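Local coordinates for protein SSD1 (Saccharomyces cerevisiae S288C, PDB 7AM1), which binds mRNA untranslated regions and acts as a translational repressor, as a pseudonuclease of the RNase II family that lacks enzymatic activity, at residues S417-K425 with A706-L717; Y278-K288 with F298-H309. One frame throughout, in Å; residues are numbered along the deposited sequence.

Interaction 1 (S417-K425 with A706-L717). With 1PE (pentaethylene glycol), chain E.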
loop_
_atom_site.group_PDB
_atom_site.type_symbol
_atom_site.label_atom_id
_atom_site.label_comp_id
_atom_site.label_asym_id
_atom_site.label_seq_id
_atom_site.Cartn_x
_atom_site.Cartn_y
_atom_site.Cartn_z
ATOM N N SER A 417 10.410 0.306 14.788
ATOM C CA SER A 417 9.489 -0.785 14.494
ATOM C C SER A 417 9.615 -1.297 13.064
ATOM O O SER A 417 9.699 -2.510 12.851
ATOM C CB SER A 417 8.044 -0.362 14.778
ATOM O OG SER A 417 7.159 -1.470 14.689
ATOM N N SER A 418 9.620 -0.405 12.082
ATOM C CA SER A 418 9.765 -0.829 10.699
ATOM C C SER A 418 10.705 0.103 9.954
ATOM O O SER A 418 10.676 1.323 10.140
ATOM C CB SER A 418 8.409 -0.878 9.982
ATOM O OG SER A 418 8.585 -1.140 8.604
ATOM N N ALA A 419 11.529 -0.485 9.096
ATOM C CA ALA A 419 12.260 0.308 8.130
ATOM C C ALA A 419 11.289 0.854 7.092
ATOM O O ALA A 419 10.177 0.345 6.915
ATOM C CB ALA A 419 13.349 -0.526 7.463
ATOM N N VAL A 420 11.710 1.912 6.410
ATOM C CA VAL A 420 10.904 2.550 5.380
ATOM C C VAL A 420 11.707 2.567 4.090
ATOM O O VAL A 420 12.872 2.985 4.086
ATOM C CB VAL A 420 10.489 3.978 5.776
ATOM C CG1 VAL A 420 9.553 4.557 4.729
ATOM C CG2 VAL A 420 9.840 3.985 7.152
ATOM N N PHE A 421 11.092 2.114 3.002
ATOM C CA PHE A 421 11.736 2.080 1.696
ATOM C C PHE A 421 10.949 2.953 0.729
ATOM O O PHE A 421 9.777 2.683 0.445
ATOM C CB PHE A 421 11.851 0.644 1.188
ATOM C CG PHE A 421 12.608 -0.251 2.118
ATOM C CD1 PHE A 421 13.985 -0.357 2.030
ATOM C CD2 PHE A 421 11.949 -0.960 3.106
ATOM C CE1 PHE A 421 14.685 -1.172 2.892
ATOM C CE2 PHE A 421 12.649 -1.782 3.973
ATOM C CZ PHE A 421 14.017 -1.881 3.869
ATOM N N MET A 422 11.592 4.009 0.248
ATOM C CA MET A 422 11.048 4.916 -0.742
ATOM C C MET A 422 12.003 4.988 -1.924
ATOM O O MET A 422 13.204 4.757 -1.762
ATOM C CB MET A 422 10.852 6.312 -0.146
ATOM C CG MET A 422 9.860 6.324 1.002
ATOM S SD MET A 422 9.892 7.833 1.977
ATOM C CE MET A 422 11.520 7.750 2.713
ATOM N N PRO A 423 11.508 5.290 -3.126
ATOM C CA PRO A 423 12.438 5.412 -4.261
ATOM C C PRO A 423 13.544 6.417 -3.993
ATOM O O PRO A 423 14.693 6.204 -4.403
ATOM C CB PRO A 423 11.527 5.860 -5.415
ATOM C CG PRO A 423 10.140 5.434 -5.003
ATOM C CD PRO A 423 10.108 5.550 -3.515
ATOM N N GLN A 424 13.220 7.506 -3.292
ATOM C CA GLN A 424 14.149 8.598 -3.049
ATOM C C GLN A 424 15.077 8.348 -1.869
ATOM O O GLN A 424 16.166 8.934 -1.820
ATOM C CB GLN A 424 13.391 9.901 -2.761
ATOM C CG GLN A 424 12.397 10.325 -3.808
ATOM C CD GLN A 424 11.052 9.671 -3.619
ATOM O OE1 GLN A 424 10.958 8.589 -3.043
ATOM N NE2 GLN A 424 9.999 10.328 -4.092
ATOM N N LYS A 425 14.676 7.508 -0.920
ATOM C CA LYS A 425 15.393 7.405 0.339
ATOM C C LYS A 425 14.969 6.131 1.048
ATOM O O LYS A 425 13.891 5.588 0.793
ATOM C CB LYS A 425 15.073 8.621 1.223
ATOM C CG LYS A 425 16.151 9.051 2.194
ATOM C CD LYS A 425 15.531 9.757 3.398
ATOM C CE LYS A 425 16.592 10.302 4.345
ATOM N NZ LYS A 425 16.015 11.149 5.429
ATOM N N ALA A 706 4.740 2.560 7.275
ATOM C CA ALA A 706 5.842 2.383 6.331
ATOM C C ALA A 706 5.316 2.099 4.931
ATOM O O ALA A 706 5.901 2.539 3.936
ATOM C CB ALA A 706 6.768 1.254 6.787
ATOM N N TYR A 707 4.226 1.337 4.838
ATOM C CA TYR A 707 3.569 1.101 3.556
ATOM C C TYR A 707 3.042 2.403 2.967
ATOM O O TYR A 707 3.277 2.712 1.793
ATOM C CB TYR A 707 2.437 0.094 3.761
ATOM C CG TYR A 707 1.450 -0.033 2.626
ATOM C CD1 TYR A 707 1.759 -0.763 1.490
ATOM C CD2 TYR A 707 0.193 0.550 2.705
ATOM C CE1 TYR A 707 0.851 -0.892 0.451
ATOM C CE2 TYR A 707 -0.721 0.427 1.673
ATOM C CZ TYR A 707 -0.388 -0.300 0.551
ATOM O OH TYR A 707 -1.291 -0.436 -0.474
ATOM N N GLN A 708 2.330 3.189 3.774
ATOM C CA GLN A 708 1.790 4.450 3.277
ATOM C C GLN A 708 2.906 5.377 2.814
ATOM O O GLN A 708 2.793 6.022 1.764
ATOM C CB GLN A 708 0.947 5.113 4.364
ATOM C CG GLN A 708 -0.296 4.308 4.723
ATOM C CD GLN A 708 -1.068 4.856 5.916
ATOM O OE1 GLN A 708 -2.242 4.534 6.093
ATOM N NE2 GLN A 708 -0.414 5.673 6.741
ATOM N N ALA A 709 3.995 5.454 3.582
ATOM C CA ALA A 709 5.123 6.284 3.182
ATOM C C ALA A 709 5.686 5.830 1.844
ATOM O O ALA A 709 5.970 6.657 0.967
ATOM C CB ALA A 709 6.209 6.246 4.259
ATOM N N GLN A 710 5.830 4.517 1.656
ATOM C CA GLN A 710 6.407 4.013 0.416
ATOM C C GLN A 710 5.557 4.414 -0.785
ATOM O O GLN A 710 6.074 4.949 -1.771
ATOM C CB GLN A 710 6.576 2.494 0.497
ATOM C CG GLN A 710 6.920 1.838 -0.837
ATOM C CD GLN A 710 7.376 0.398 -0.677
ATOM O OE1 GLN A 710 6.770 -0.530 -1.217
ATOM N NE2 GLN A 710 8.460 0.208 0.060
ATOM N N GLU A 711 4.240 4.207 -0.704
ATOM C CA GLU A 711 3.384 4.537 -1.842
ATOM C C GLU A 711 3.262 6.043 -2.044
ATOM O O GLU A 711 3.138 6.504 -3.183
ATOM C CB GLU A 711 2.008 3.900 -1.659
ATOM C CG GLU A 711 2.078 2.372 -1.692
ATOM C CD GLU A 711 0.980 1.725 -2.518
ATOM O OE1 GLU A 711 -0.092 2.349 -2.690
ATOM O OE2 GLU A 711 1.195 0.590 -2.997
ATOM N N GLN A 712 3.266 6.820 -0.961
ATOM C CA GLN A 712 3.217 8.272 -1.093
ATOM C C GLN A 712 4.460 8.793 -1.798
ATOM O O GLN A 712 4.382 9.726 -2.603
ATOM C CB GLN A 712 3.060 8.908 0.285
ATOM C CG GLN A 712 1.638 8.817 0.822
ATOM C CD GLN A 712 1.535 9.161 2.296
ATOM O OE1 GLN A 712 2.494 9.628 2.912
ATOM N NE2 GLN A 712 0.368 8.912 2.875
ATOM N N ALA A 713 5.620 8.209 -1.494
ATOM C CA ALA A 713 6.857 8.640 -2.133
ATOM C C ALA A 713 6.908 8.193 -3.591
ATOM O O ALA A 713 7.382 8.937 -4.458
ATOM C CB ALA A 713 8.055 8.108 -1.346
ATOM N N ILE A 714 6.420 6.986 -3.887
ATOM C CA ILE A 714 6.278 6.573 -5.280
ATOM C C ILE A 714 5.387 7.554 -6.027
ATOM O O ILE A 714 5.718 8.019 -7.125
ATOM C CB ILE A 714 5.713 5.146 -5.369
ATOM C CG1 ILE A 714 6.720 4.121 -4.848
ATOM C CG2 ILE A 714 5.306 4.843 -6.797
ATOM C CD1 ILE A 714 6.115 2.739 -4.649
ATOM N N HIS A 715 4.218 7.850 -5.454
ATOM C CA HIS A 715 3.257 8.729 -6.104
ATOM C C HIS A 715 3.875 10.082 -6.397
ATOM O O HIS A 715 3.670 10.653 -7.474
ATOM C CB HIS A 715 2.027 8.879 -5.206
ATOM C CG HIS A 715 1.010 9.851 -5.717
ATOM N ND1 HIS A 715 1.064 11.198 -5.428
ATOM C CD2 HIS A 715 -0.091 9.673 -6.482
ATOM C CE1 HIS A 715 0.042 11.809 -6.002
ATOM N NE2 HIS A 715 -0.675 10.906 -6.648
ATOM N N LEU A 716 4.658 10.598 -5.452
ATOM C CA LEU A 716 5.300 11.894 -5.622
ATOM C C LEU A 716 6.251 11.874 -6.812
ATOM O O LEU A 716 6.183 12.741 -7.690
ATOM C CB LEU A 716 6.029 12.259 -4.329
ATOM C CG LEU A 716 6.788 13.575 -4.230
ATOM C CD1 LEU A 716 5.814 14.750 -4.344
ATOM C CD2 LEU A 716 7.562 13.628 -2.918
ATOM N N LEU A 717 7.145 10.884 -6.861
ATOM C CA LEU A 717 8.111 10.813 -7.949
ATOM C C LEU A 717 7.443 10.493 -9.277
ATOM O O LEU A 717 7.896 10.965 -10.326
ATOM C CB LEU A 717 9.173 9.767 -7.628
ATOM C CG LEU A 717 10.343 9.637 -8.599
ATOM C CD1 LEU A 717 11.000 10.984 -8.848
ATOM C CD2 LEU A 717 11.352 8.625 -8.061
HETATM C C15 1PE E . 14.733 14.205 3.613
HETATM O OH6 1PE E . 15.881 13.410 3.516
HETATM C C16 1PE E . 16.220 12.945 1.188
HETATM C C26 1PE E . 16.702 13.707 2.421
HETATM O OH7 1PE E . 17.286 12.216 0.641
HETATM O O HOH W 1 8.569 1.038 3.373
#
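A713 is where M422, P423 and Q424 converge on helix 689-725. Its CB presses tightly against M422 CG, 3.5 Å away, and meets P423 CD. The proline ring reaches past it, with P423 CG set 3.7 Å from I714 CG1 and the two side chains crossing at about a right angle, while P423 CB rests on L717 CD2. One turn back, V420 CG1 packs on A709 CB at 3.8 Å; farther still, S418 OG lies against A706 CB. Small side chains at A706, A709 and A713, along one side of the helix, let segment 417-425 come close. Two amides edge this seam. Q710, extended with CG trans to its own N (chi1 169°), sends NE2 to F421 O at 2.8 Å, and also to K532 O. Q424 bends at chi2 (85°) so that NE2 meets A713 O at 3.0 Å from above the carbonyl plane, on the face opposite L717 N. A water joins F421 N to A706 O. The chemistry implies a buried joint between an RNB-domain segment and helix 689-725 in which glutamine amides answer backbone carbonyls without any charge, although Q424 OE1 is buried with no partner in the model.

Interaction 2 (Y278-K288 with F298-H309)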
loop_
_atom_site.group_PDB
_atom_site.type_symbol
_atom_site.label_atom_id
_atom_site.label_comp_id
_atom_site.label_asym_id
_atom_site.label_seq_id
_atom_site.Cartn_x
_atom_site.Cartn_y
_atom_site.Cartn_z
ATOM N N TYR A 278 2.780 32.249 5.541
ATOM C CA TYR A 278 3.048 30.862 5.898
ATOM C C TYR A 278 2.190 29.874 5.118
ATOM O O TYR A 278 2.276 28.668 5.364
ATOM C CB TYR A 278 2.819 30.654 7.400
ATOM C CG TYR A 278 3.808 31.384 8.277
ATOM C CD1 TYR A 278 3.610 32.715 8.612
ATOM C CD2 TYR A 278 4.937 30.744 8.772
ATOM C CE1 TYR A 278 4.507 33.392 9.414
ATOM C CE2 TYR A 278 5.842 31.414 9.576
ATOM C CZ TYR A 278 5.620 32.738 9.893
ATOM O OH TYR A 278 6.513 33.415 10.692
ATOM N N SER A 279 1.368 30.357 4.185
ATOM C CA SER A 279 0.425 29.495 3.487
ATOM C C SER A 279 1.111 28.366 2.728
ATOM O O SER A 279 0.475 27.339 2.466
ATOM C CB SER A 279 -0.425 30.328 2.523
ATOM O OG SER A 279 0.372 30.902 1.502
ATOM N N GLU A 280 2.383 28.532 2.357
ATOM C CA GLU A 280 3.102 27.521 1.591
ATOM C C GLU A 280 4.121 26.776 2.449
ATOM O O GLU A 280 5.063 26.178 1.917
ATOM C CB GLU A 280 3.792 28.167 0.387
ATOM C CG GLU A 280 2.820 28.801 -0.612
ATOM C CD GLU A 280 2.374 27.865 -1.719
ATOM O OE1 GLU A 280 3.225 27.403 -2.508
ATOM O OE2 GLU A 280 1.156 27.600 -1.804
ATOM N N LYS A 281 3.955 26.810 3.769
ATOM C CA LYS A 281 4.844 26.120 4.690
ATOM C C LYS A 281 4.167 24.860 5.214
ATOM O O LYS A 281 2.947 24.832 5.414
ATOM C CB LYS A 281 5.233 27.021 5.864
ATOM C CG LYS A 281 6.079 28.230 5.477
ATOM C CD LYS A 281 7.472 27.840 5.009
ATOM C CE LYS A 281 8.315 29.074 4.705
ATOM N NZ LYS A 281 9.772 28.773 4.682
ATOM N N LEU A 282 4.957 23.816 5.428
ATOM C CA LEU A 282 4.461 22.571 5.993
ATOM C C LEU A 282 4.802 22.526 7.475
ATOM O O LEU A 282 5.946 22.789 7.863
ATOM C CB LEU A 282 5.057 21.364 5.272
ATOM C CG LEU A 282 4.339 20.933 3.991
ATOM C CD1 LEU A 282 5.034 19.729 3.375
ATOM C CD2 LEU A 282 2.870 20.616 4.251
ATOM N N PHE A 283 3.805 22.217 8.297
ATOM C CA PHE A 283 3.999 22.018 9.722
ATOM C C PHE A 283 3.606 20.595 10.095
ATOM O O PHE A 283 2.891 19.909 9.359
ATOM C CB PHE A 283 3.171 23.015 10.538
ATOM C CG PHE A 283 3.547 24.453 10.302
ATOM C CD1 PHE A 283 2.959 25.166 9.274
ATOM C CD2 PHE A 283 4.481 25.089 11.102
ATOM C CE1 PHE A 283 3.290 26.491 9.046
ATOM C CE2 PHE A 283 4.814 26.417 10.879
ATOM C CZ PHE A 283 4.220 27.113 9.848
ATOM N N VAL A 284 4.082 20.154 11.252
ATOM C CA VAL A 284 3.641 18.906 11.861
ATOM C C VAL A 284 2.866 19.259 13.123
ATOM O O VAL A 284 3.312 20.097 13.916
ATOM C CB VAL A 284 4.824 17.975 12.173
ATOM C CG1 VAL A 284 4.330 16.689 12.810
ATOM C CG2 VAL A 284 5.604 17.663 10.900
ATOM N N ALA A 285 1.702 18.635 13.300
ATOM C CA ALA A 285 0.840 18.893 14.443
ATOM C C ALA A 285 0.443 17.579 15.105
ATOM O O ALA A 285 0.575 16.498 14.525
ATOM C CB ALA A 285 -0.415 19.674 14.026
ATOM N N SER A 286 -0.046 17.689 16.339
ATOM C CA SER A 286 -0.608 16.561 17.067
ATOM C C SER A 286 -1.935 16.978 17.680
ATOM O O SER A 286 -2.163 18.157 17.956
ATOM C CB SER A 286 0.338 16.062 18.177
ATOM O OG SER A 286 1.500 15.465 17.628
ATOM N N ILE A 287 -2.816 16.003 17.877
ATOM C CA ILE A 287 -4.115 16.254 18.490
ATOM C C ILE A 287 -3.991 16.018 19.989
ATOM O O ILE A 287 -3.577 14.939 20.429
ATOM C CB ILE A 287 -5.199 15.357 17.868
ATOM C CG1 ILE A 287 -5.481 15.798 16.427
ATOM C CG2 ILE A 287 -6.466 15.391 18.706
ATOM C CD1 ILE A 287 -6.407 14.879 15.668
ATOM N N LYS A 288 -4.374 17.023 20.776
ATOM C CA LYS A 288 -4.227 16.998 22.226
ATOM C C LYS A 288 -5.529 16.685 22.953
ATOM O O LYS A 288 -5.511 15.971 23.958
ATOM C CB LYS A 288 -3.667 18.332 22.723
ATOM C CG LYS A 288 -2.517 18.163 23.701
ATOM C CD LYS A 288 -2.183 19.459 24.427
ATOM C CE LYS A 288 -1.077 19.240 25.454
ATOM N NZ LYS A 288 -0.726 20.487 26.181
ATOM N N PHE A 298 -8.611 19.871 19.305
ATOM C CA PHE A 298 -7.548 20.828 19.560
ATOM C C PHE A 298 -6.209 20.103 19.520
ATOM O O PHE A 298 -6.118 18.916 19.848
ATOM C CB PHE A 298 -7.741 21.521 20.912
ATOM C CG PHE A 298 -9.007 22.333 21.000
ATOM C CD1 PHE A 298 -9.036 23.648 20.564
ATOM C CD2 PHE A 298 -10.164 21.779 21.521
ATOM C CE1 PHE A 298 -10.199 24.397 20.642
ATOM C CE2 PHE A 298 -11.328 22.521 21.603
ATOM C CZ PHE A 298 -11.345 23.833 21.162
ATOM N N GLY A 299 -5.168 20.828 19.125
ATOM C CA GLY A 299 -3.864 20.221 18.952
ATOM C C GLY A 299 -2.725 21.180 19.213
ATOM O O GLY A 299 -2.952 22.316 19.639
ATOM N N ILE A 300 -1.494 20.730 18.970
ATOM C CA ILE A 300 -0.307 21.548 19.166
ATOM C C ILE A 300 0.538 21.467 17.901
ATOM O O ILE A 300 0.445 20.514 17.125
ATOM C CB ILE A 300 0.518 21.082 20.387
ATOM C CG1 ILE A 300 0.998 19.643 20.179
ATOM C CG2 ILE A 300 -0.323 21.160 21.651
ATOM C CD1 ILE A 300 1.881 19.089 21.296
ATOM N N LEU A 301 1.392 22.471 17.714
ATOM C CA LEU A 301 2.383 22.434 16.646
ATOM C C LEU A 301 3.631 21.732 17.156
ATOM O O LEU A 301 4.143 22.066 18.230
ATOM C CB LEU A 301 2.740 23.833 16.154
ATOM C CG LEU A 301 1.677 24.577 15.355
ATOM C CD1 LEU A 301 2.228 25.914 14.883
ATOM C CD2 LEU A 301 1.231 23.741 14.171
ATOM N N VAL A 302 4.113 20.766 16.384
ATOM C CA VAL A 302 5.314 20.026 16.727
ATOM C C VAL A 302 6.532 20.556 15.985
ATOM O O VAL A 302 7.601 20.710 16.579
ATOM C CB VAL A 302 5.104 18.523 16.440
ATOM C CG1 VAL A 302 6.415 17.768 16.584
ATOM C CG2 VAL A 302 4.032 17.953 17.357
ATOM N N SER A 303 6.388 20.858 14.696
ATOM C CA SER A 303 7.529 21.275 13.900
ATOM C C SER A 303 7.070 22.122 12.724
ATOM O O SER A 303 5.913 22.068 12.299
ATOM C CB SER A 303 8.317 20.059 13.387
ATOM O OG SER A 303 8.668 19.188 14.448
ATOM N N GLU A 304 8.005 22.921 12.217
ATOM C CA GLU A 304 7.895 23.573 10.919
ATOM C C GLU A 304 8.879 22.883 9.983
ATOM O O GLU A 304 10.091 22.904 10.228
ATOM C CB GLU A 304 8.199 25.065 11.016
ATOM C CG GLU A 304 8.033 25.817 9.702
ATOM C CD GLU A 304 8.309 27.300 9.850
ATOM O OE1 GLU A 304 8.423 27.766 11.005
ATOM O OE2 GLU A 304 8.401 27.999 8.816
ATOM N N LEU A 305 8.363 22.267 8.922
ATOM C CA LEU A 305 9.202 21.446 8.059
ATOM C C LEU A 305 9.918 22.264 6.990
ATOM O O LEU A 305 11.075 21.976 6.667
ATOM C CB LEU A 305 8.361 20.352 7.403
ATOM C CG LEU A 305 7.751 19.312 8.346
ATOM C CD1 LEU A 305 7.067 18.218 7.530
ATOM C CD2 LEU A 305 8.789 18.721 9.292
ATOM N N GLY A 306 9.249 23.267 6.418
ATOM C CA GLY A 306 9.833 24.091 5.385
ATOM C C GLY A 306 8.880 24.264 4.224
ATOM O O GLY A 306 7.671 24.035 4.344
ATOM N N ASP A 307 9.440 24.670 3.085
ATOM C CA ASP A 307 8.630 24.970 1.913
ATOM C C ASP A 307 7.927 23.719 1.400
ATOM O O ASP A 307 8.512 22.634 1.323
ATOM C CB ASP A 307 9.499 25.586 0.814
ATOM C CG ASP A 307 9.990 26.981 1.170
ATOM O OD1 ASP A 307 9.347 27.648 2.011
ATOM O OD2 ASP A 307 11.018 27.415 0.609
ATOM N N ILE A 308 6.657 23.893 1.031
ATOM C CA ILE A 308 5.780 22.771 0.718
ATOM C C ILE A 308 6.273 21.977 -0.484
ATOM O O ILE A 308 6.039 20.764 -0.570
ATOM C CB ILE A 308 4.347 23.298 0.504
ATOM C CG1 ILE A 308 3.357 22.144 0.392
ATOM C CG2 ILE A 308 4.283 24.161 -0.746
ATOM C CD1 ILE A 308 1.919 22.594 0.425
ATOM N N HIS A 309 6.942 22.629 -1.435
ATOM C CA HIS A 309 7.388 21.952 -2.646
ATOM C C HIS A 309 8.898 21.753 -2.694
ATOM O O HIS A 309 9.428 21.377 -3.746
ATOM C CB HIS A 309 6.935 22.731 -3.883
ATOM C CG HIS A 309 5.450 22.858 -4.006
ATOM N ND1 HIS A 309 4.603 21.773 -3.955
ATOM C CD2 HIS A 309 4.659 23.944 -4.179
ATOM C CE1 HIS A 309 3.354 22.182 -4.089
ATOM N NE2 HIS A 309 3.361 23.497 -4.224
#
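The second cold-shock domain (CSD2), an OB-type fold, contributes a twisted antiparallel hairpin in which Y278-K288 pairs with F298-H309; the strand axes run at 148° to each other. Hydrogen-bonded and non-hydrogen-bonded pairs alternate along it, with bonds running from K288 N to F298 O at one end to L282 N to G306 O, 2.9 Å, at the other, and I308 N to E280 O continues the pairing past the last bridge. Two bulges interrupt the register. The classic one sets V302 and S303 both against V284, whose O accepts from V302 N at 2.7 Å and from S303 N at 3.3 Å, both donors arriving from the same face of the carbonyl plane. The other falls between L282 and F283, where L305 N bonds L282 O.

On the face bearing F283 and E304, the E304 side chain, extended with CG opposite its N (chi1 -177°), lies alongside the F283 ring; E304 CG is 3.5 Å from F283 CE2, and the carboxylate is turned 38° from the ring. On the face that carries L282 and V284, V284 CG2 meets L305 CD1 at 3.7 Å; beyond the strand end L282 crosses I308 at about a right angle, with L282 CG 3.9 Å from I308 CG1. At the end of the ladder K281, bent at its second torsion, runs side by side with D307 and forms a salt bridge, K281 NZ to D307 OD1 2.9 Å, met from above the carboxylate plane. E304 OE2, 4.4 Å from K281 NZ and beyond a salt bridge, may add to the negative surroundings of the ammonium.

Strand 281-289 lies between strands 298-307 and 221-226. A G299–A261 backbone hydrogen bond and L301 on I262 bring strand 298-307 against strand 260-263, consistent with closure of an OB barrel. Helix 311-321 packs against L282 and L305, while E280 and H309 both reach K807.

In the fold
Interactions 1 and 2 belong to different domains of one pseudonuclease chain: 417-425 lies in the RNB domain, whereas 278-288 and 298-309 make a hairpin of CSD2. Their centres are about 20 Å apart and their nearest atoms about 7 Å, so they do not touch. Helix 311-321, which follows the hairpin directly, bridges the gap: S317 touches L282 and L305 of interaction 2, while I315 and L319 meet Q424 and M422 of interaction 1. Interaction 1 is buried, about 9 Å from the chain centre; interaction 2 is partly buried, about 25 Å out. The glycol at K425 probably comes from the crystallisation liquor and is not evidence of a functional site.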